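Local coordinates for coenzyme F420-dependent N(5),N(10)-methenyltetrahydromethanopterin reductase-related protein (Desulfurobacterium thermolithotrophum DSM 11699, PDB 6HUZ) that binds the iron-guanylylpyridinol cofactor and, as a bacterial paralog of [Fe]-hydrogenase, uses tetrahydrofolate derivatives as substrates, at residues E83-F88 and P105-N110. Residues are numbered along the deposited sequence; the frame is centred on the assembly and turned at random.
Sequences EVAILF and PYLVEN. With FE9 (iron-guanylyl pyridinol cofactor), chain B.
A85 and L107 make the apolar touch between strand 84-87 and the loop that follows helix 95-103: methyl CD2 of L107 meets CB of A85 at 4.0 Å. With its CG anti to the carbonyl carbon (chi1 -64°), the leucine reaches in from the loop, and it also packs on I113 of the neighbouring strand and A79 of helix 75-79. Beside it V108 lays one branch against the residue that precedes the strand, its CG2 lying 4.0 Å from CA of E83 and 4.2 Å from CG of the same glutamate.

The polar link is indirect. Water 1 donates to E83 O at 2.9 Å and to N110 O at 3.1 Å, so it bridges two main-chain carbonyls just ahead of the two strands, 84-87 and 112-115. The carboxylate of E83 turns to other partners: OE2 forms a salt bridge to K179, while OE1 accepts a hydrogen bond from the backbone N of R2. R137 NH1 hydrogen-bonds L107 O, holding the loop.

At the other end of the strand, F88 lies against the iron-guanylyl pyridinol cofactor. A chi1 of -160°, which puts CG beside the carbonyl carbon, swings the ring onto the pyridinol, whose methyl C5M sits over one face, 3.4 Å above the plane and offset toward the rim. F88 O also comes within 3.3 Å of the ribose carbon C4'. Water 2 is one ligand of the iron, at 2.2 Å, and donates a hydrogen bond to the pyridinol O2.

Strand 84-87, helix 95-103 and strand 112-115 form a parallel beta-alpha-beta crossover in the Rossmann-like N-terminal domain; this loop packs at the strand's start, while the cofactor site lies at its C-terminal end.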
# COMPACT_ATOMS: atom_id res chain seq x y z
N GLU A 83 21.73 16.76 -26.96
CA GLU A 83 20.28 17.00 -27.13
C GLU A 83 19.56 16.23 -26.02
O GLU A 83 18.46 16.59 -25.61
CB GLU A 83 19.77 16.44 -28.45
CG GLU A 83 20.17 17.21 -29.68
CD GLU A 83 19.74 16.40 -30.88
OE1 GLU A 83 20.62 15.88 -31.60
OE2 GLU A 83 18.51 16.26 -31.07
N VAL A 84 20.18 15.12 -25.58
CA VAL A 84 19.65 14.27 -24.51
C VAL A 84 20.84 14.03 -23.54
O VAL A 84 21.91 13.62 -23.97
CB VAL A 84 19.11 12.92 -25.01
CG1 VAL A 84 18.75 12.01 -23.82
CG2 VAL A 84 17.90 13.10 -25.92
N ALA A 85 20.63 14.29 -22.25
CA ALA A 85 21.63 14.07 -21.22
C ALA A 85 21.01 13.04 -20.27
O ALA A 85 19.97 13.33 -19.67
CB ALA A 85 21.95 15.37 -20.49
N ILE A 86 21.59 11.84 -20.19
CA ILE A 86 21.08 10.77 -19.35
C ILE A 86 21.94 10.63 -18.11
O ILE A 86 23.14 10.39 -18.23
CB ILE A 86 20.94 9.43 -20.09
CG1 ILE A 86 19.95 9.58 -21.27
CG2 ILE A 86 20.41 8.36 -19.09
CD1 ILE A 86 20.04 8.51 -22.31
N LEU A 87 21.33 10.75 -16.92
CA LEU A 87 22.07 10.66 -15.67
C LEU A 87 22.10 9.27 -15.06
O LEU A 87 21.21 8.93 -14.27
CB LEU A 87 21.52 11.69 -14.68
CG LEU A 87 21.58 13.15 -15.16
CD1 LEU A 87 20.88 14.06 -14.19
CD2 LEU A 87 23.03 13.62 -15.36
N PHE A 88 23.12 8.45 -15.42
CA PHE A 88 23.33 7.10 -14.87
C PHE A 88 24.33 7.40 -13.72
O PHE A 88 25.44 6.90 -13.71
CB PHE A 88 23.95 6.16 -15.95
CG PHE A 88 23.74 4.70 -15.63
CD1 PHE A 88 24.64 4.00 -14.84
CD2 PHE A 88 22.60 4.04 -16.09
CE1 PHE A 88 24.40 2.68 -14.48
CE2 PHE A 88 22.37 2.70 -15.74
CZ PHE A 88 23.26 2.04 -14.92
N PRO A 105 23.86 25.12 -17.90
CA PRO A 105 24.06 26.26 -18.81
C PRO A 105 24.67 25.91 -20.17
O PRO A 105 24.68 26.77 -21.05
CB PRO A 105 25.02 27.19 -18.05
CG PRO A 105 25.52 26.42 -16.88
CD PRO A 105 24.86 25.08 -16.81
N TYR A 106 25.19 24.69 -20.33
CA TYR A 106 25.86 24.27 -21.57
C TYR A 106 25.04 23.41 -22.52
O TYR A 106 25.44 23.29 -23.67
CB TYR A 106 27.12 23.50 -21.19
CG TYR A 106 28.06 24.31 -20.32
CD1 TYR A 106 29.01 25.15 -20.89
CD2 TYR A 106 28.01 24.23 -18.93
CE1 TYR A 106 29.89 25.88 -20.10
CE2 TYR A 106 28.89 24.96 -18.13
CZ TYR A 106 29.83 25.78 -18.73
OH TYR A 106 30.73 26.52 -17.99
N LEU A 107 23.93 22.80 -22.07
CA LEU A 107 23.12 21.94 -22.94
C LEU A 107 22.56 22.76 -24.09
O LEU A 107 22.34 23.95 -23.94
CB LEU A 107 22.01 21.23 -22.12
CG LEU A 107 22.53 20.26 -21.06
CD1 LEU A 107 21.41 19.88 -20.04
CD2 LEU A 107 23.14 19.02 -21.69
N VAL A 108 22.36 22.13 -25.26
CA VAL A 108 21.84 22.84 -26.43
C VAL A 108 20.42 23.29 -26.19
O VAL A 108 19.73 22.72 -25.34
CB VAL A 108 21.92 22.02 -27.75
CG1 VAL A 108 23.33 21.48 -27.97
CG2 VAL A 108 20.89 20.90 -27.80
N GLU A 109 19.98 24.30 -26.93
CA GLU A 109 18.61 24.77 -26.75
C GLU A 109 17.63 23.59 -26.93
O GLU A 109 17.83 22.75 -27.81
CB GLU A 109 18.29 25.93 -27.71
CG GLU A 109 16.99 26.65 -27.40
CD GLU A 109 17.06 27.70 -26.31
OE1 GLU A 109 18.18 27.96 -25.81
OE2 GLU A 109 16.00 28.26 -25.96
N ASN A 110 16.59 23.51 -26.07
CA ASN A 110 15.54 22.48 -26.04
C ASN A 110 16.07 21.09 -25.66
O ASN A 110 15.41 20.10 -25.94
CB ASN A 110 14.77 22.44 -27.36
CG ASN A 110 14.19 23.78 -27.74
OD1 ASN A 110 13.51 24.45 -26.96
ND2 ASN A 110 14.46 24.21 -28.96
O2 FE9 B . 21.83 -0.26 -9.93
FE FE9 B . 19.56 0.92 -11.89
C1F FE9 B . 20.42 -0.14 -13.10
O1F FE9 B . 20.95 -0.80 -13.86
C2F FE9 B . 17.96 0.40 -12.63
O2F FE9 B . 16.99 0.10 -13.12
C8 FE9 B . 19.64 2.51 -12.94
O18 FE9 B . 18.84 2.75 -13.83
C7 FE9 B . 20.74 3.51 -12.63
C6 FE9 B . 21.67 2.81 -11.68
N1 FE9 B . 21.28 1.55 -11.21
C5 FE9 B . 22.93 3.45 -11.28
C5M FE9 B . 23.27 4.82 -11.79
C4 FE9 B . 23.82 2.72 -10.36
C3 FE9 B . 23.40 1.38 -9.86
C3M FE9 B . 24.26 0.57 -8.93
C2 FE9 B . 22.09 0.81 -10.34
O3P FE9 B . 24.94 3.36 -9.94
P1 FE9 B . 26.42 3.05 -10.52
O1P FE9 B . 26.43 1.74 -11.15
O2P FE9 B . 27.41 2.98 -9.25
O5' FE9 B . 26.74 4.23 -11.55
C5' FE9 B . 27.02 5.56 -11.13
C4' FE9 B . 28.13 6.06 -12.04
O4' FE9 B . 28.35 7.45 -11.80
C1' FE9 B . 29.73 7.71 -11.98
C2' FE9 B . 30.41 6.50 -11.36
O2' FE9 B . 31.76 6.31 -11.79
C3' FE9 B . 29.47 5.37 -11.78
O3' FE9 B . 29.90 4.72 -12.97
N9A FE9 B . 30.07 9.02 -11.40
C4A FE9 B . 30.02 10.12 -12.12
N3A FE9 B . 29.76 10.36 -13.42
C2A FE9 B . 29.85 11.63 -13.88
N2A FE9 B . 29.55 11.83 -15.18
N1A FE9 B . 30.20 12.68 -13.12
C6A FE9 B . 30.53 12.55 -11.82
O6A FE9 B . 30.83 13.53 -11.12
C5A FE9 B . 30.44 11.21 -11.22
N7A FE9 B . 30.65 10.67 -10.01
C8A FE9 B . 30.42 9.34 -10.14
O HOH W 1 16.09 17.31 -27.10
O HOH W 2 19.23 -0.32 -10.04